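PDB 3S6J: hydrolase, haloacid dehalogenase-like family from Pseudomonas syringae pv. tomato, which probably hydrolyses sugar phosphates with the help of a bound metal ion, the chain here being the haloacid dehalogenase-like domain of a longer protein. Local coordinates for residues D176-R181 with E201-L206; A92-V97 with Y209-D214; A26-A31 with E77-A82; S20-V25 with R43-I48. One frame throughout, in Å; residues are numbered along the deposited sequence.

Contact 1. Residues D176-R181 with E201-L206; sequences DMLAAR and ERAGAL
Met177, a selenomethionine, and Ala203 meet at the packed heart of this contact, where the end of helix 197-202 turns against the side of helix 174-182. Met177 CB lies 3.2 Å from Ala203 O and 3.8 Å from Ala203 CB, a closeness that the small methyl of alanine makes possible. CG of Met177 is placed anti to the carbonyl carbon (chi1 -63°), and the chain then bends, carrying SE past Ala205, whose CB it meets at 3.7 Å. Both Met177 and Ala205 also touch Leu200, which extends this inner apolar patch. Ala203 O also approaches Leu178 N at 3.3 Å, but the angle is poor and no hydrogen bond results.

The outer side is more open to solvent. Leu178, partly exposed, touches with CD1 alone, 3.6 Å from Ala203 CB. The exposed Arg181 touches only with CG and CD, the latter 3.8 Å from Gly204 O, while NH1 makes a weak hydrogen bond to Ala185 O. Gly204 lies against this aliphatic chain: its positive phi of 114° and the nearness of Arg181 CG, 3.9 Å from Gly204 CA, both leave no room for a side chain. Bonded back into the last turn, with its N 3.0 Å from Glu201 O, Gly204 closes the C-terminal end of helix 197-202 in a Schellman motif, and that end packs on helix 174-182 of the Rossmann-like core that characterises haloacid dehalogenase-like hydrolases.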
loop_
_atom_site.group_PDB
_atom_site.type_symbol
_atom_site.label_atom_id
_atom_site.label_comp_id
_atom_site.label_asym_id
_atom_site.label_seq_id
_atom_site.Cartn_x
_atom_site.Cartn_y
_atom_site.Cartn_z
ATOM N N ASP E 176 6.512 0.331 -14.010
ATOM C CA ASP E 176 5.917 0.033 -15.324
ATOM C C ASP E 176 5.841 1.280 -16.190
ATOM O O ASP E 176 6.118 1.234 -17.387
ATOM C CB ASP E 176 4.479 -0.515 -15.183
ATOM C CG ASP E 176 4.417 -1.862 -14.481
ATOM O OD1 ASP E 176 4.032 -1.879 -13.298
ATOM O OD2 ASP E 176 4.725 -2.905 -15.106
HETATM N N MSE E 177 5.436 2.390 -15.579
HETATM C CA MSE E 177 5.278 3.647 -16.294
HETATM C C MSE E 177 6.629 4.199 -16.742
HETATM O O MSE E 177 6.790 4.618 -17.888
HETATM C CB MSE E 177 4.531 4.675 -15.432
HETATM C CG MSE E 177 3.100 4.287 -15.076
HETATM SE SE MSE E 177 2.056 3.828 -16.683
HETATM C CE MSE E 177 2.146 1.893 -16.550
ATOM N N LEU E 178 7.582 4.194 -15.815
ATOM C CA LEU E 178 8.957 4.553 -16.104
ATOM C C LEU E 178 9.508 3.736 -17.291
ATOM O O LEU E 178 9.981 4.310 -18.286
ATOM C CB LEU E 178 9.814 4.350 -14.844
ATOM C CG LEU E 178 10.265 5.576 -14.023
ATOM C CD1 LEU E 178 9.396 6.797 -14.162
ATOM C CD2 LEU E 178 10.466 5.234 -12.558
ATOM N N ALA E 179 9.422 2.405 -17.210
ATOM C CA ALA E 179 9.887 1.584 -18.318
ATOM C C ALA E 179 9.124 1.885 -19.614
ATOM O O ALA E 179 9.690 1.825 -20.709
ATOM C CB ALA E 179 9.806 0.102 -17.967
ATOM N N ALA E 180 7.836 2.194 -19.500
ATOM C CA ALA E 180 7.043 2.446 -20.696
ATOM C C ALA E 180 7.594 3.687 -21.385
ATOM O O ALA E 180 7.824 3.689 -22.594
ATOM C CB ALA E 180 5.569 2.618 -20.356
ATOM N N ARG E 181 7.779 4.747 -20.607
ATOM C CA ARG E 181 8.262 6.014 -21.130
ATOM C C ARG E 181 9.700 5.900 -21.675
ATOM O O ARG E 181 10.058 6.549 -22.647
ATOM C CB ARG E 181 8.171 7.090 -20.047
ATOM C CG ARG E 181 6.753 7.450 -19.620
ATOM C CD ARG E 181 5.888 7.774 -20.837
ATOM N NE ARG E 181 6.585 8.728 -21.677
ATOM C CZ ARG E 181 6.521 8.797 -23.002
ATOM N NH1 ARG E 181 5.766 7.960 -23.703
ATOM N NH2 ARG E 181 7.246 9.725 -23.619
ATOM N N GLU E 201 0.980 9.166 -12.506
ATOM C CA GLU E 201 1.055 10.289 -13.448
ATOM C C GLU E 201 2.462 10.864 -13.508
ATOM O O GLU E 201 2.962 11.156 -14.573
ATOM C CB GLU E 201 0.060 11.407 -13.074
ATOM C CG GLU E 201 -1.377 11.110 -13.508
ATOM C CD GLU E 201 -2.380 12.129 -12.996
ATOM O OE1 GLU E 201 -2.030 12.957 -12.126
ATOM O OE2 GLU E 201 -3.527 12.097 -13.464
ATOM N N ARG E 202 3.106 11.020 -12.359
ATOM C CA ARG E 202 4.463 11.548 -12.351
ATOM C C ARG E 202 5.492 10.580 -12.943
ATOM O O ARG E 202 6.523 11.001 -13.422
ATOM C CB ARG E 202 4.853 12.012 -10.950
ATOM C CG ARG E 202 4.323 13.401 -10.680
ATOM C CD ARG E 202 3.901 13.596 -9.246
ATOM N NE ARG E 202 4.979 14.116 -8.421
ATOM C CZ ARG E 202 5.704 13.373 -7.597
ATOM N NH1 ARG E 202 5.471 12.066 -7.501
ATOM N NH2 ARG E 202 6.665 13.943 -6.872
ATOM N N ALA E 203 5.190 9.288 -12.942
ATOM C CA ALA E 203 6.102 8.304 -13.517
ATOM C C ALA E 203 5.759 8.107 -14.979
ATOM O O ALA E 203 6.381 7.295 -15.661
ATOM C CB ALA E 203 6.029 6.987 -12.766
ATOM N N GLY E 204 4.762 8.859 -15.449
ATOM C CA GLY E 204 4.454 8.933 -16.864
ATOM C C GLY E 204 3.129 8.376 -17.356
ATOM O O GLY E 204 2.904 8.341 -18.551
ATOM N N ALA E 205 2.250 7.944 -16.464
ATOM C CA ALA E 205 0.951 7.435 -16.905
ATOM C C ALA E 205 0.147 8.505 -17.659
ATOM O O ALA E 205 0.068 9.653 -17.216
ATOM C CB ALA E 205 0.167 6.876 -15.736
ATOM N N LEU E 206 -0.403 8.131 -18.817
ATOM C CA LEU E 206 -1.226 9.038 -19.616
ATOM C C LEU E 206 -2.664 9.064 -19.107
ATOM O O LEU E 206 -3.313 10.110 -19.137
ATOM C CB LEU E 206 -1.199 8.662 -21.102
ATOM C CG LEU E 206 -2.029 9.566 -22.041
ATOM C CD1 LEU E 206 -1.514 11.023 -22.046
ATOM C CD2 LEU E 206 -2.029 9.024 -23.451
#

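Contact 2. Residues A92-V97 with Y209-D214; sequences ALPGAV and YEDPLD
Pro94 and Leu213 join two helix starts in the Rossmann-like core of a haloacid dehalogenase-type fold: a type II beta turn from Leu93 to Ala96 leads into helix 96-105, and Asp211 opens helix 212-217. Proline and glycine are well suited to the two central places of such a turn, Pro94 by its fixed phi and Gly95 by a positive one (86°). The turn is closed by Ala96 N bonding to Leu93 O at 3.1 Å.

Among the hydrogen bonds, the one across the contact is weak: Leu213 N to Pro94 O, 3.1 Å. Within 209-214, Asp211 is the N-cap. Its chi1 of 55° sets CG between the backbone N and the carbonyl carbon, where OD1 can accept from Asp214 N, 3.0 Å away and nearly in line with the C-O bond. Asp214 in turn offers the anti lone pair of OD2 to Glu210 N, a nearly straight bond.

Ionic contacts reach the dimer partner. Arg43 of the second subunit forms a salt bridge with Glu210, and its other terminal nitrogen faces Asp211 OD2.

Apolar contact centres on Pro212, a residue suited to a first helical turn, where lacking an N-H costs no helical bond. Its ring rests on Leu190 and meets Leu93 CB and Ala96 CB. Gly95 CA comes to 3.8 Å from Leu213 N. Separately, a carbonyl lies against the ring: Pro94 O is 3.3 Å from Pro212 CD.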
loop_
_atom_site.group_PDB
_atom_site.type_symbol
_atom_site.label_atom_id
_atom_site.label_comp_id
_atom_site.label_asym_id
_atom_site.label_seq_id
_atom_site.Cartn_x
_atom_site.Cartn_y
_atom_site.Cartn_z
ATOM N N ALA E 92 -7.825 -13.224 -8.916
ATOM C CA ALA E 92 -7.760 -12.403 -10.113
ATOM C C ALA E 92 -8.434 -11.087 -9.757
ATOM O O ALA E 92 -9.402 -11.085 -8.998
ATOM C CB ALA E 92 -8.480 -13.085 -11.265
ATOM N N LEU E 93 -7.910 -9.970 -10.263
ATOM C CA LEU E 93 -8.570 -8.665 -10.079
ATOM C C LEU E 93 -9.816 -8.539 -10.973
ATOM O O LEU E 93 -9.845 -9.129 -12.042
ATOM C CB LEU E 93 -7.579 -7.537 -10.396
ATOM C CG LEU E 93 -6.600 -7.183 -9.274
ATOM C CD1 LEU E 93 -5.296 -6.564 -9.789
ATOM C CD2 LEU E 93 -7.303 -6.273 -8.256
ATOM N N PRO E 94 -10.828 -7.737 -10.551
ATOM C CA PRO E 94 -12.059 -7.530 -11.338
ATOM C C PRO E 94 -11.797 -7.119 -12.781
ATOM O O PRO E 94 -11.036 -6.188 -13.016
ATOM C CB PRO E 94 -12.752 -6.361 -10.629
ATOM C CG PRO E 94 -12.239 -6.371 -9.249
ATOM C CD PRO E 94 -10.820 -6.916 -9.323
ATOM N N GLY E 95 -12.434 -7.801 -13.728
ATOM C CA GLY E 95 -12.354 -7.426 -15.123
ATOM C C GLY E 95 -11.161 -7.999 -15.834
ATOM O O GLY E 95 -11.071 -7.920 -17.056
ATOM N N ALA E 96 -10.235 -8.567 -15.059
ATOM C CA ALA E 96 -8.953 -9.045 -15.578
ATOM C C ALA E 96 -9.116 -10.111 -16.651
ATOM O O ALA E 96 -8.549 -10.011 -17.741
ATOM C CB ALA E 96 -8.104 -9.583 -14.448
ATOM N N VAL E 97 -9.858 -11.158 -16.327
ATOM C CA VAL E 97 -10.107 -12.217 -17.293
ATOM C C VAL E 97 -10.973 -11.680 -18.428
ATOM O O VAL E 97 -10.652 -11.867 -19.604
ATOM C CB VAL E 97 -10.783 -13.437 -16.629
ATOM C CG1 VAL E 97 -11.420 -14.320 -17.681
ATOM C CG2 VAL E 97 -9.767 -14.219 -15.795
ATOM N N TYR E 209 -6.611 4.208 -14.276
ATOM C CA TYR E 209 -7.887 3.579 -13.966
ATOM C C TYR E 209 -7.796 2.780 -12.676
ATOM O O TYR E 209 -6.690 2.431 -12.212
ATOM C CB TYR E 209 -8.304 2.679 -15.128
ATOM C CG TYR E 209 -8.397 3.464 -16.413
ATOM C CD1 TYR E 209 -9.433 4.387 -16.619
ATOM C CD2 TYR E 209 -7.452 3.310 -17.402
ATOM C CE1 TYR E 209 -9.522 5.122 -17.777
ATOM C CE2 TYR E 209 -7.528 4.052 -18.569
ATOM C CZ TYR E 209 -8.566 4.950 -18.743
ATOM O OH TYR E 209 -8.620 5.674 -19.897
ATOM N N GLU E 210 -8.946 2.465 -12.093
ATOM C CA GLU E 210 -8.954 1.705 -10.849
ATOM C C GLU E 210 -8.343 0.328 -10.993
ATOM O O GLU E 210 -7.459 -0.061 -10.219
ATOM C CB GLU E 210 -10.360 1.578 -10.304
ATOM C CG GLU E 210 -10.913 2.909 -9.875
ATOM C CD GLU E 210 -12.278 2.787 -9.257
ATOM O OE1 GLU E 210 -12.980 1.794 -9.548
ATOM O OE2 GLU E 210 -12.650 3.686 -8.473
ATOM N N ASP E 211 -8.831 -0.400 -11.988
ATOM C CA ASP E 211 -8.541 -1.809 -12.126
ATOM C C ASP E 211 -8.881 -2.227 -13.572
ATOM O O ASP E 211 -9.247 -1.384 -14.383
ATOM C CB ASP E 211 -9.283 -2.620 -11.037
ATOM C CG ASP E 211 -10.801 -2.361 -11.028
ATOM O OD1 ASP E 211 -11.340 -1.971 -12.087
ATOM O OD2 ASP E 211 -11.456 -2.535 -9.971
ATOM N N PRO E 212 -8.694 -3.516 -13.916
ATOM C CA PRO E 212 -8.909 -3.887 -15.322
ATOM C C PRO E 212 -10.331 -3.601 -15.797
ATOM O O PRO E 212 -10.504 -3.232 -16.955
ATOM C CB PRO E 212 -8.613 -5.390 -15.344
ATOM C CG PRO E 212 -7.675 -5.597 -14.163
ATOM C CD PRO E 212 -8.110 -4.612 -13.120
ATOM N N LEU E 213 -11.317 -3.736 -14.913
ATOM C CA LEU E 213 -12.705 -3.492 -15.287
ATOM C C LEU E 213 -12.870 -2.027 -15.629
ATOM O O LEU E 213 -13.522 -1.675 -16.622
ATOM C CB LEU E 213 -13.675 -3.888 -14.168
ATOM C CG LEU E 213 -15.191 -3.733 -14.409
ATOM C CD1 LEU E 213 -15.684 -4.629 -15.539
ATOM C CD2 LEU E 213 -15.997 -4.045 -13.141
ATOM N N ASP E 214 -12.280 -1.167 -14.806
ATOM C CA ASP E 214 -12.415 0.263 -15.029
ATOM C C ASP E 214 -11.767 0.607 -16.356
ATOM O O ASP E 214 -12.311 1.369 -17.155
ATOM C CB ASP E 214 -11.789 1.070 -13.894
ATOM C CG ASP E 214 -12.155 2.539 -13.969
ATOM O OD1 ASP E 214 -13.161 2.844 -14.668
ATOM O OD2 ASP E 214 -11.445 3.375 -13.343
#

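Contact 3. Residues A26-A31 with E77-A82; sequences AAWKEA and EKHAQA
Trp28 and His79 lay their rings one over the other where helices 21-34 and 69-85 cross. Trp28 CG stands beside the backbone N, anti to the carbonyl carbon (chi1 -80°), which swings the indole from the flank of its helix toward the neighbour. His79 takes the other course: CG is anti to the backbone N (chi1 170°), extending the imidazole over the indole face. The outcome is an offset stack, the indole five-membered ring and the imidazole having centroids 3.6 Å apart and planes inclined at 17°. Trp28 NE1 and His79 NE2 come within 3.0 Å, but face over face, so they are not hydrogen-bonded; NE2 is hydrogen-bonded to Asn24 OD1. His79 CB adds a CH-pi contact, 3.7 Å from the centroid of the indole six-membered ring and nearly straight above it.

Alanines suit the rest, because the segment axes approach to 8.1 Å. Ala27 CB lies 3.5 Å from His79 CD2 and 4.0 Å from Ala82 CB, while Ala31 CB is tight against Lys78 CB at 3.5 Å. Glu30 has an extended chain: Glu30 CD lies 3.7 Å from Ala82 CB, and OE2 goes on to a salt bridge with Arg85.

This crossing belongs to the helical cap inserted into the core. Beyond it, Trp28 packs on Ile44 of helix 41-47, on Ile48, and on Met55 and Leu56 of helix 52-63.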
loop_
_atom_site.group_PDB
_atom_site.type_symbol
_atom_site.label_atom_id
_atom_site.label_comp_id
_atom_site.label_asym_id
_atom_site.label_seq_id
_atom_site.Cartn_x
_atom_site.Cartn_y
_atom_site.Cartn_z
ATOM N N ALA E 26 4.425 -8.870 1.703
ATOM C CA ALA E 26 4.546 -9.682 2.914
ATOM C C ALA E 26 5.702 -10.673 2.802
ATOM O O ALA E 26 6.473 -10.863 3.755
ATOM C CB ALA E 26 3.236 -10.404 3.189
ATOM N N ALA E 27 5.845 -11.264 1.618
ATOM C CA ALA E 27 6.944 -12.182 1.321
ATOM C C ALA E 27 8.314 -11.505 1.430
ATOM O O ALA E 27 9.252 -12.083 1.987
ATOM C CB ALA E 27 6.765 -12.807 -0.065
ATOM N N TRP E 28 8.448 -10.302 0.862
ATOM C CA TRP E 28 9.698 -9.570 1.016
ATOM C C TRP E 28 9.963 -9.214 2.478
ATOM O O TRP E 28 11.098 -9.325 2.944
ATOM C CB TRP E 28 9.754 -8.327 0.124
ATOM C CG TRP E 28 10.125 -8.685 -1.274
ATOM C CD1 TRP E 28 9.336 -8.591 -2.381
ATOM C CD2 TRP E 28 11.364 -9.268 -1.710
ATOM N NE1 TRP E 28 10.005 -9.056 -3.477
ATOM C CE2 TRP E 28 11.257 -9.477 -3.098
ATOM C CE3 TRP E 28 12.555 -9.618 -1.063
ATOM C CZ2 TRP E 28 12.297 -10.029 -3.860
ATOM C CZ3 TRP E 28 13.597 -10.162 -1.820
ATOM C CH2 TRP E 28 13.462 -10.361 -3.201
ATOM N N LYS E 29 8.911 -8.803 3.193
ATOM C CA LYS E 29 9.044 -8.380 4.583
ATOM C C LYS E 29 9.604 -9.501 5.459
ATOM O O LYS E 29 10.495 -9.284 6.280
ATOM C CB LYS E 29 7.700 -7.893 5.140
ATOM C CG LYS E 29 7.753 -7.494 6.614
ATOM C CD LYS E 29 8.797 -6.383 6.852
ATOM C CE LYS E 29 8.588 -5.758 8.222
ATOM N NZ LYS E 29 9.795 -5.039 8.708
ATOM N N GLU E 30 9.074 -10.695 5.254
ATOM C CA GLU E 30 9.474 -11.895 5.977
ATOM C C GLU E 30 10.898 -12.291 5.629
ATOM O O GLU E 30 11.697 -12.629 6.519
ATOM C CB GLU E 30 8.497 -13.024 5.640
ATOM C CG GLU E 30 8.937 -14.401 6.052
ATOM C CD GLU E 30 7.792 -15.398 5.938
ATOM O OE1 GLU E 30 6.648 -14.960 5.699
ATOM O OE2 GLU E 30 8.026 -16.617 6.084
ATOM N N ALA E 31 11.239 -12.227 4.343
ATOM C CA ALA E 31 12.635 -12.469 3.929
ATOM C C ALA E 31 13.627 -11.461 4.496
ATOM O O ALA E 31 14.728 -11.835 4.924
ATOM C CB ALA E 31 12.765 -12.523 2.419
ATOM N N GLU E 77 15.715 -16.455 -2.377
ATOM C CA GLU E 77 15.166 -17.756 -1.999
ATOM C C GLU E 77 14.101 -17.659 -0.908
ATOM O O GLU E 77 13.051 -18.287 -1.005
ATOM C CB GLU E 77 16.275 -18.729 -1.563
ATOM C CG GLU E 77 17.101 -19.281 -2.711
ATOM C CD GLU E 77 18.037 -20.426 -2.288
ATOM O OE1 GLU E 77 17.550 -21.572 -2.076
ATOM O OE2 GLU E 77 19.264 -20.180 -2.178
ATOM N N LYS E 78 14.389 -16.896 0.141
ATOM C CA LYS E 78 13.442 -16.705 1.239
ATOM C C LYS E 78 12.148 -16.115 0.724
ATOM O O LYS E 78 11.066 -16.506 1.142
ATOM C CB LYS E 78 14.021 -15.782 2.314
ATOM C CG LYS E 78 14.379 -16.490 3.616
ATOM C CD LYS E 78 15.851 -16.773 3.720
ATOM C CE LYS E 78 16.241 -17.197 5.146
ATOM N NZ LYS E 78 15.311 -18.245 5.710
ATOM N N HIS E 79 12.268 -15.162 -0.191
ATOM C CA HIS E 79 11.095 -14.535 -0.792
ATOM C C HIS E 79 10.252 -15.534 -1.592
ATOM O O HIS E 79 9.048 -15.613 -1.386
ATOM C CB HIS E 79 11.500 -13.353 -1.665
ATOM C CG HIS E 79 10.378 -12.802 -2.490
ATOM N ND1 HIS E 79 10.199 -13.137 -3.816
ATOM C CD2 HIS E 79 9.404 -11.922 -2.185
ATOM C CE1 HIS E 79 9.151 -12.488 -4.290
ATOM N NE2 HIS E 79 8.642 -11.753 -3.320
ATOM N N ALA E 80 10.875 -16.304 -2.483
ATOM C CA ALA E 80 10.131 -17.310 -3.245
ATOM C C ALA E 80 9.390 -18.262 -2.326
ATOM O O ALA E 80 8.234 -18.586 -2.557
ATOM C CB ALA E 80 11.050 -18.094 -4.156
ATOM N N GLN E 81 10.064 -18.709 -1.275
ATOM C CA GLN E 81 9.465 -19.638 -0.340
ATOM C C GLN E 81 8.274 -19.009 0.379
ATOM O O GLN E 81 7.203 -19.616 0.450
ATOM C CB GLN E 81 10.515 -20.164 0.639
ATOM C CG GLN E 81 11.526 -21.114 -0.031
ATOM C CD GLN E 81 12.941 -21.022 0.536
ATOM O OE1 GLN E 81 13.141 -20.856 1.748
ATOM N NE2 GLN E 81 13.934 -21.136 -0.348
ATOM N N ALA E 82 8.440 -17.796 0.899
ATOM C CA ALA E 82 7.327 -17.141 1.583
ATOM C C ALA E 82 6.169 -16.899 0.620
ATOM O O ALA E 82 5.008 -17.028 1.000
ATOM C CB ALA E 82 7.764 -15.848 2.251
#

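Contact 4. Residues S20-V25 with R43-I48; sequences SVYQNV and RIHRKI
Tyr22 OH is hydrogen-bonded to ND1 of His45 of the second subunit, and the same hydroxyl lies at the edge of this chain's His45 ring, near its plane and 3.6 Å from CE1. The exchange is mutual, as ND1 of this chain's His45 meets Tyr22 OH of that subunit; NE2 of this chain's His45 is hydrogen-bonded to Gly193 O. Helices 21-34 and 41-47 begin the helical cap of this haloacid dehalogenase-like fold, and their segments cross at 126° with axes 9.6 Å apart.

Both ring nitrogens of His45 thus have partners, which fixes the ring's rotation and suits histidine to a buried place. Its edge is turned toward the face of Tyr22 in a T-shaped pair, centroids 5.1 Å apart and planes at 69°. Val21 CG1 approaches the same imidazole, 3.5 Å from NE2.

Val25 sends CG1 toward Ile44 and CG2 toward Ile48 CG1 at 3.8 Å, its two methyls dividing the neighbours.

Asn24 faces the calcium site of Asp12, Asp14 and Asp172: ND2 bonds to Asp14 OD1 and OD1 to His79 NE2, fixing the amide's orientation. Beside it runs Ile48 in the opposite direction, its CG2 3.8 Å from Asn24 ND2.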
loop_
_atom_site.group_PDB
_atom_site.type_symbol
_atom_site.label_atom_id
_atom_site.label_comp_id
_atom_site.label_asym_id
_atom_site.label_seq_id
_atom_site.Cartn_x
_atom_site.Cartn_y
_atom_site.Cartn_z
ATOM N N SER E 20 -2.040 -9.450 -6.171
ATOM C CA SER E 20 -0.927 -10.145 -5.531
ATOM C C SER E 20 0.210 -9.276 -4.981
ATOM O O SER E 20 1.138 -9.802 -4.376
ATOM C CB SER E 20 -0.353 -11.206 -6.473
ATOM O OG SER E 20 -0.070 -10.665 -7.740
ATOM N N VAL E 21 0.125 -7.962 -5.159
ATOM C CA VAL E 21 1.151 -7.067 -4.638
ATOM C C VAL E 21 1.324 -7.205 -3.125
ATOM O O VAL E 21 2.431 -7.220 -2.632
ATOM C CB VAL E 21 0.835 -5.583 -4.980
ATOM C CG1 VAL E 21 1.732 -4.654 -4.187
ATOM C CG2 VAL E 21 0.970 -5.314 -6.487
ATOM N N TYR E 22 0.220 -7.296 -2.392
ATOM C CA TYR E 22 0.270 -7.326 -0.946
ATOM C C TYR E 22 0.871 -8.643 -0.433
ATOM O O TYR E 22 1.503 -8.679 0.635
ATOM C CB TYR E 22 -1.123 -7.030 -0.339
ATOM C CG TYR E 22 -1.530 -5.576 -0.555
ATOM C CD1 TYR E 22 -1.971 -5.132 -1.804
ATOM C CD2 TYR E 22 -1.439 -4.637 0.475
ATOM C CE1 TYR E 22 -2.331 -3.806 -2.016
ATOM C CE2 TYR E 22 -1.788 -3.305 0.261
ATOM C CZ TYR E 22 -2.228 -2.902 -0.986
ATOM O OH TYR E 22 -2.551 -1.585 -1.209
ATOM N N GLN E 23 0.692 -9.716 -1.202
ATOM C CA GLN E 23 1.362 -10.970 -0.878
ATOM C C GLN E 23 2.870 -10.826 -1.138
ATOM O O GLN E 23 3.695 -11.286 -0.342
ATOM C CB GLN E 23 0.754 -12.146 -1.659
ATOM C CG GLN E 23 -0.604 -12.623 -1.137
ATOM C CD GLN E 23 -1.754 -11.676 -1.476
ATOM O OE1 GLN E 23 -1.721 -10.960 -2.480
ATOM N NE2 GLN E 23 -2.781 -11.681 -0.642
ATOM N N ASN E 24 3.216 -10.164 -2.243
ATOM C CA ASN E 24 4.610 -9.916 -2.591
ATOM C C ASN E 24 5.263 -9.107 -1.465
ATOM O O ASN E 24 6.280 -9.513 -0.918
ATOM C CB ASN E 24 4.717 -9.211 -3.950
ATOM C CG ASN E 24 6.043 -9.452 -4.640
ATOM O OD1 ASN E 24 6.974 -9.975 -4.042
ATOM N ND2 ASN E 24 6.130 -9.077 -5.906
ATOM N N VAL E 25 4.643 -7.995 -1.078
ATOM C CA VAL E 25 5.128 -7.208 0.053
ATOM C C VAL E 25 5.396 -8.057 1.309
ATOM O O VAL E 25 6.470 -7.974 1.910
ATOM C CB VAL E 25 4.163 -6.024 0.399
ATOM C CG1 VAL E 25 4.723 -5.208 1.545
ATOM C CG2 VAL E 25 3.972 -5.122 -0.796
ATOM N N ARG E 43 8.009 1.123 2.426
ATOM C CA ARG E 43 9.237 1.197 1.626
ATOM C C ARG E 43 9.379 -0.016 0.708
ATOM O O ARG E 43 9.851 0.104 -0.415
ATOM C CB ARG E 43 10.506 1.346 2.516
ATOM C CG ARG E 43 10.372 2.341 3.677
ATOM C CD ARG E 43 11.711 2.821 4.256
ATOM N NE ARG E 43 12.243 3.866 3.382
ATOM C CZ ARG E 43 12.431 5.138 3.722
ATOM N NH1 ARG E 43 12.182 5.561 4.948
ATOM N NH2 ARG E 43 12.900 5.980 2.818
ATOM N N ILE E 44 8.983 -1.195 1.189
ATOM C CA ILE E 44 8.989 -2.394 0.342
ATOM C C ILE E 44 7.927 -2.295 -0.765
ATOM O O ILE E 44 8.169 -2.666 -1.918
ATOM C CB ILE E 44 8.784 -3.691 1.168
ATOM C CG1 ILE E 44 9.948 -3.877 2.162
ATOM C CG2 ILE E 44 8.676 -4.898 0.229
ATOM C CD1 ILE E 44 9.695 -4.864 3.309
ATOM N N HIS E 45 6.763 -1.762 -0.407
ATOM C CA HIS E 45 5.630 -1.628 -1.339
ATOM C C HIS E 45 6.011 -0.677 -2.469
ATOM O O HIS E 45 5.617 -0.872 -3.618
ATOM C CB HIS E 45 4.376 -1.119 -0.592
ATOM C CG HIS E 45 3.104 -1.180 -1.394
ATOM N ND1 HIS E 45 1.879 -0.892 -0.851
ATOM C CD2 HIS E 45 2.881 -1.520 -2.693
ATOM C CE1 HIS E 45 0.939 -1.053 -1.775
ATOM N NE2 HIS E 45 1.528 -1.430 -2.896
ATOM N N ARG E 46 6.795 0.345 -2.145
ATOM C CA ARG E 46 7.245 1.325 -3.141
ATOM C C ARG E 46 8.044 0.696 -4.285
ATOM O O ARG E 46 8.047 1.215 -5.402
ATOM C CB ARG E 46 8.132 2.390 -2.480
ATOM C CG ARG E 46 7.402 3.560 -1.848
ATOM C CD ARG E 46 8.280 4.832 -1.914
ATOM N NE ARG E 46 9.651 4.637 -1.410
ATOM C CZ ARG E 46 10.442 5.627 -0.976
ATOM N NH1 ARG E 46 10.011 6.887 -0.977
ATOM N NH2 ARG E 46 11.667 5.363 -0.535
ATOM N N LYS E 47 8.754 -0.395 -4.000
ATOM C CA LYS E 47 9.659 -0.999 -4.978
ATOM C C LYS E 47 9.046 -2.189 -5.734
ATOM O O LYS E 47 9.640 -2.716 -6.678
ATOM C CB LYS E 47 10.959 -1.463 -4.305
ATOM C CG LYS E 47 11.633 -0.447 -3.388
ATOM C CD LYS E 47 12.065 0.830 -4.112
ATOM C CE LYS E 47 13.069 1.629 -3.268
ATOM N NZ LYS E 47 13.240 3.037 -3.750
ATOM N N ILE E 48 7.885 -2.648 -5.302
ATOM C CA ILE E 48 7.254 -3.787 -5.962
ATOM C C ILE E 48 7.016 -3.467 -7.443
ATOM O O ILE E 48 6.370 -2.465 -7.793
ATOM C CB ILE E 48 5.943 -4.209 -5.241
ATOM C CG1 ILE E 48 6.242 -4.576 -3.784
ATOM C CG2 ILE E 48 5.272 -5.382 -5.956
ATOM C CD1 ILE E 48 7.188 -5.773 -3.601
#

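Overall arrangement
Contacts 3 and 4 share helix 21-34 and touch, their centres 11 Å apart: Trp28 CB meets Ile44 CG2 at 3.6 Å, and a probable hydrogen bond from His79 NE2 to Asn24 OD1 connects contact 3 to the Asp14 side of the calcium site. Both lie in the cap; contacts 1 and 2 belong to the core, contact 1 nested along the chain inside the loop that contact 2 closes. Measured from side chains, Val21 of contact 4 is about 5 Å from the calcium ion, Met177 of contact 1 and Leu93 of contact 2 about 9 Å. Across the dimer, Glu210 of contact 2 forms a salt bridge with Arg43 of the second subunit, and Arg43 of contact 4 with that subunit's Glu210.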